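Local coordinates for protein phosphotransferase system, HPr-related proteins (Thermoanaerobacter tengcongensis, PDB 3LE1) that probably serves as a general, non-sugar-specific phosphocarrier of the phosphoenolpyruvate-dependent sugar phosphotransferase system that drives sugar uptake, at residues A[28-33]-A[67-72]; A[24-29]-A[42-47]. All coordinates share one frame; numbering follows the deposited sequence.

Contact 1. Residues A[28-33]-A[67-72]; sequences KFSSQI and GDDEEE. With CD (cadmium ion), chain C.
The carboxylate of Asp69 meets the Phe29 ring at its edge, with Asp69 CG in the ring plane, and the two flat groups stand 76° apart. Asp69 OD2 lies 3.4 Å from Phe29 CB, while further round the ring Phe29 CZ comes within 3.6 Å of the backbone oxygen Glu72 O, placed obliquely to the ring; the ring also packs on Ala73 and Ala76. In the open-faced beta-sandwich of HPr, this contact joins the link between helix 16-26 and strand 32-37 to the start of helix 70-82. Asp69 occupies the N-cap position of that helix, yet its carboxylate turns across to the serines instead of capping. Asp69 CG lies between the backbone N and the carbonyl carbon (chi1 54°), which carries both oxygens over to the facing backbone. There the carboxylate straddles two consecutive amides, each oxygen using its syn lone pair: Ser30 N donates to Asp69 OD2 at 2.8 Å and Ser31 N to Asp69 OD1 at 2.9 Å, a fork that should fix the rotation of the group. Ser31 OG adds a second bond to Asp69 OD1. Ser30 OG sits near the carboxylate of Asp68 as well, and water 1 connects it to Asp68 N. A CB on Gly67 would be directed into Ser31 OG, which lies 3.0 Å from Gly67 CA. The extended Glu70 side chain brings OE1 to Gly67 N, its other oxygen being taken by Met1 N. On the outer side of the helix, Glu71 OE2 binds a cadmium ion at 2.3 Å, together with waters 2 and 3.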
# COMPACT_ATOMS: atom_id res chain seq x y z
N LYS A 28 -1.20 -5.54 -9.79
CA LYS A 28 -0.31 -6.16 -10.78
C LYS A 28 0.18 -7.53 -10.33
O LYS A 28 0.67 -8.32 -11.15
CB LYS A 28 0.89 -5.26 -11.06
CG LYS A 28 0.53 -3.92 -11.63
CD LYS A 28 1.70 -3.33 -12.39
CE LYS A 28 2.81 -2.94 -11.47
NZ LYS A 28 3.64 -1.88 -12.11
N PHE A 29 0.06 -7.83 -9.04
CA PHE A 29 0.63 -9.05 -8.47
C PHE A 29 -0.42 -10.08 -8.06
O PHE A 29 -1.56 -9.73 -7.74
CB PHE A 29 1.55 -8.69 -7.29
CG PHE A 29 2.68 -7.78 -7.68
CD1 PHE A 29 3.88 -8.31 -8.12
CD2 PHE A 29 2.54 -6.40 -7.63
CE1 PHE A 29 4.92 -7.49 -8.49
CE2 PHE A 29 3.59 -5.56 -8.00
CZ PHE A 29 4.78 -6.11 -8.43
N SER A 30 -0.04 -11.35 -8.08
CA SER A 30 -0.98 -12.43 -7.77
C SER A 30 -1.21 -12.63 -6.28
O SER A 30 -2.26 -13.09 -5.85
CB SER A 30 -0.52 -13.75 -8.38
OG SER A 30 0.82 -14.04 -8.01
N SER A 31 -0.19 -12.31 -5.49
CA SER A 31 -0.28 -12.42 -4.04
C SER A 31 -1.51 -11.71 -3.47
O SER A 31 -1.98 -10.71 -4.02
CB SER A 31 0.95 -11.79 -3.40
OG SER A 31 2.09 -12.60 -3.58
N GLN A 32 -1.99 -12.22 -2.34
CA GLN A 32 -2.86 -11.45 -1.49
C GLN A 32 -2.01 -10.39 -0.81
O GLN A 32 -0.92 -10.69 -0.33
CB GLN A 32 -3.51 -12.36 -0.45
CG GLN A 32 -4.66 -13.14 -1.00
CD GLN A 32 -5.43 -13.82 0.10
OE1 GLN A 32 -6.54 -13.42 0.44
NE2 GLN A 32 -4.82 -14.83 0.70
N ILE A 33 -2.49 -9.15 -0.80
CA ILE A 33 -1.73 -8.04 -0.22
C ILE A 33 -2.60 -7.23 0.74
O ILE A 33 -3.77 -6.96 0.45
CB ILE A 33 -1.17 -7.08 -1.30
CG1 ILE A 33 -0.48 -7.85 -2.42
CG2 ILE A 33 -0.20 -6.10 -0.66
CD1 ILE A 33 -0.19 -6.97 -3.62
N GLY A 67 1.97 -14.94 -1.35
CA GLY A 67 1.74 -15.48 -2.68
C GLY A 67 3.04 -15.75 -3.41
O GLY A 67 4.12 -15.60 -2.83
N ASP A 68 2.96 -16.16 -4.67
CA ASP A 68 4.18 -16.55 -5.40
C ASP A 68 5.10 -15.37 -5.74
O ASP A 68 6.27 -15.57 -6.08
CB ASP A 68 3.89 -17.39 -6.65
CG ASP A 68 3.25 -16.60 -7.79
OD1 ASP A 68 3.28 -15.35 -7.76
OD2 ASP A 68 2.73 -17.23 -8.73
N ASP A 69 4.58 -14.16 -5.59
CA ASP A 69 5.31 -12.94 -5.93
C ASP A 69 5.32 -11.94 -4.78
O ASP A 69 5.49 -10.75 -4.98
CB ASP A 69 4.78 -12.30 -7.23
CG ASP A 69 3.28 -12.04 -7.20
OD1 ASP A 69 2.66 -12.17 -6.12
OD2 ASP A 69 2.70 -11.71 -8.27
N GLU A 70 5.12 -12.44 -3.56
CA GLU A 70 4.91 -11.58 -2.39
C GLU A 70 6.05 -10.58 -2.15
O GLU A 70 5.83 -9.44 -1.75
CB GLU A 70 4.69 -12.45 -1.13
CG GLU A 70 5.86 -13.37 -0.80
CD GLU A 70 5.55 -14.35 0.33
OE1 GLU A 70 4.41 -14.87 0.36
OE2 GLU A 70 6.43 -14.61 1.17
N GLU A 71 7.28 -11.01 -2.42
CA GLU A 71 8.45 -10.18 -2.13
C GLU A 71 8.49 -8.99 -3.08
O GLU A 71 8.67 -7.83 -2.65
CB GLU A 71 9.74 -11.00 -2.22
CG GLU A 71 9.76 -12.15 -1.21
CD GLU A 71 10.92 -13.09 -1.42
OE1 GLU A 71 11.66 -12.93 -2.42
OE2 GLU A 71 11.09 -13.99 -0.57
N GLU A 72 8.27 -9.25 -4.36
CA GLU A 72 8.36 -8.19 -5.36
C GLU A 72 7.10 -7.32 -5.42
O GLU A 72 7.18 -6.14 -5.79
CB GLU A 72 8.71 -8.77 -6.72
CG GLU A 72 10.19 -9.16 -6.75
CD GLU A 72 10.51 -10.24 -7.76
OE1 GLU A 72 9.99 -11.38 -7.63
OE2 GLU A 72 11.33 -9.95 -8.66
CD CD C . 12.47 -15.51 -1.57
O HOH W 1 0.68 -16.30 -5.99
O HOH W 2 14.69 -14.80 -1.97
O HOH W 3 12.33 -16.75 0.66

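Contact 2. Residues A[24-29]-A[42-47]; sequences QTASKF and VNAKSI
Ser27 and Lys45 bring the two backbones closest, with their CA atoms 5.6 Å apart, where two type I beta turns face each other. The turn from Ala26 to Phe29 leads out of helix 16-26, with Phe29 N bonded to Ala26 O; the turn from Asn43 to Ser46 joins strand 40-43 to helix 47-53. The second is reinforced by an Asx turn, in which Asn43 OD1 accepts from Lys45 N at 2.8 Å, the donor standing above the side-chain carbonyl plane. Between the turns, the methyl groups of Ala26 and Ala44 pack CB to CB at 4.1 Å. Lys45 makes the long reach across. Its chain is extended beyond CG, every later torsion within about 10° of 180°, and it runs alongside the end of the helix: Lys45 CG passes 3.7 Å from Ser27 OG, and Lys45 CE lies 3.5 Å from Ala26 O. Lys45 NZ then donates to Phe29 O at 2.8 Å, tilted 23° from the carbonyl plane. Ser31 O and water 4 also accept from Lys45 NZ, and the same water donates to Ser27 O. Ala26 O, Ser27 O and Phe29 O gather near the C-terminal end of helix 16-26, a setting that probably favours the positive charge. A methionine in place of Lys45 would probably leave Phe29 O and Ser31 O without their shared charged donor. Ser27 OG, beside the lysine stem, bonds back to Val23 O. Ala26 also packs on Ile33 of strand 32-37, while Ala44 reaches Phe22 of helix 16-26 as well as Ile33 and Val35, so the turn after edge strand 40-43 closes over the junction of helix and sheet.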
# COMPACT_ATOMS: atom_id res chain seq x y z
N GLN A 24 -3.73 -0.01 -8.14
CA GLN A 24 -3.26 -0.36 -9.46
C GLN A 24 -1.99 -1.20 -9.38
O GLN A 24 -1.89 -2.25 -9.99
CB GLN A 24 -3.00 0.93 -10.24
N THR A 25 -1.02 -0.72 -8.62
CA THR A 25 0.25 -1.40 -8.49
C THR A 25 0.08 -2.73 -7.76
O THR A 25 0.59 -3.76 -8.20
CB THR A 25 1.29 -0.49 -7.80
OG1 THR A 25 1.50 0.67 -8.61
CG2 THR A 25 2.61 -1.21 -7.60
N ALA A 26 -0.64 -2.71 -6.64
CA ALA A 26 -0.90 -3.93 -5.89
C ALA A 26 -1.56 -4.96 -6.78
O ALA A 26 -1.24 -6.15 -6.73
CB ALA A 26 -1.79 -3.65 -4.68
N SER A 27 -2.47 -4.49 -7.62
CA SER A 27 -3.26 -5.38 -8.47
C SER A 27 -2.43 -6.00 -9.60
O SER A 27 -2.90 -6.89 -10.30
CB SER A 27 -4.48 -4.65 -9.03
OG SER A 27 -5.39 -4.27 -8.00
N LYS A 28 -1.20 -5.54 -9.79
CA LYS A 28 -0.31 -6.16 -10.78
C LYS A 28 0.18 -7.53 -10.33
O LYS A 28 0.67 -8.32 -11.15
CB LYS A 28 0.89 -5.26 -11.06
CG LYS A 28 0.53 -3.92 -11.63
CD LYS A 28 1.70 -3.33 -12.39
CE LYS A 28 2.81 -2.94 -11.47
NZ LYS A 28 3.64 -1.88 -12.11
N PHE A 29 0.06 -7.83 -9.04
CA PHE A 29 0.63 -9.05 -8.47
C PHE A 29 -0.42 -10.08 -8.06
O PHE A 29 -1.56 -9.73 -7.74
CB PHE A 29 1.55 -8.69 -7.29
CG PHE A 29 2.68 -7.78 -7.68
CD1 PHE A 29 3.88 -8.31 -8.12
CD2 PHE A 29 2.54 -6.40 -7.63
CE1 PHE A 29 4.92 -7.49 -8.49
CE2 PHE A 29 3.59 -5.56 -8.00
CZ PHE A 29 4.78 -6.11 -8.43
N VAL A 42 -6.68 -3.88 5.74
CA VAL A 42 -7.50 -3.98 4.54
C VAL A 42 -6.76 -4.61 3.35
O VAL A 42 -5.54 -4.55 3.25
CB VAL A 42 -7.99 -2.60 4.09
CG1 VAL A 42 -8.78 -1.95 5.20
CG2 VAL A 42 -6.81 -1.73 3.67
N ASN A 43 -7.54 -5.18 2.44
CA ASN A 43 -7.02 -5.66 1.16
C ASN A 43 -6.47 -4.49 0.35
O ASN A 43 -7.17 -3.50 0.12
CB ASN A 43 -8.16 -6.38 0.41
CG ASN A 43 -7.73 -6.94 -0.92
OD1 ASN A 43 -6.63 -6.67 -1.41
ND2 ASN A 43 -8.61 -7.72 -1.54
N ALA A 44 -5.21 -4.58 -0.06
CA ALA A 44 -4.57 -3.47 -0.77
C ALA A 44 -5.09 -3.30 -2.20
O ALA A 44 -4.85 -2.27 -2.84
CB ALA A 44 -3.06 -3.66 -0.79
N LYS A 45 -5.79 -4.31 -2.69
CA LYS A 45 -6.40 -4.29 -4.02
C LYS A 45 -7.82 -3.72 -3.96
O LYS A 45 -8.50 -3.65 -4.98
CB LYS A 45 -6.42 -5.69 -4.63
CG LYS A 45 -5.03 -6.29 -4.87
CD LYS A 45 -5.09 -7.76 -5.25
CE LYS A 45 -3.68 -8.34 -5.40
NZ LYS A 45 -3.68 -9.71 -5.95
N SER A 46 -8.27 -3.32 -2.76
CA SER A 46 -9.62 -2.78 -2.57
C SER A 46 -9.61 -1.28 -2.27
O SER A 46 -9.14 -0.85 -1.20
CB SER A 46 -10.37 -3.54 -1.48
OG SER A 46 -11.52 -2.81 -1.03
N ILE A 47 -10.14 -0.50 -3.21
CA ILE A 47 -10.20 0.95 -3.07
C ILE A 47 -11.09 1.37 -1.89
O ILE A 47 -10.78 2.31 -1.19
CB ILE A 47 -10.69 1.63 -4.37
CG1 ILE A 47 -10.39 3.13 -4.34
CG2 ILE A 47 -12.18 1.37 -4.58
CD1 ILE A 47 -8.94 3.45 -4.02
O HOH W 4 -4.81 -8.75 -8.64

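How the contacts relate
Contacts 1 and 2 have centres 10 Å apart and share Lys28 and Phe29, in the link between helix 16-26 and strand 32-37. Along the chain, 24-29 runs into 28-33, then comes 42-47, which takes in the end of strand 40-43, the second strand of the hairpin, and finally 67-72 after strand 60-66. The link is therefore held from two directions: by the start of helix 70-82 in contact 1 and by the turn after strand 40-43 in contact 2. The backbone bond from Ala44 N to Ile33 O joins the two contacts directly, and the Lys45 side chain serves both. Together they join both long helices to the four-stranded antiparallel sheet of this HPr fold.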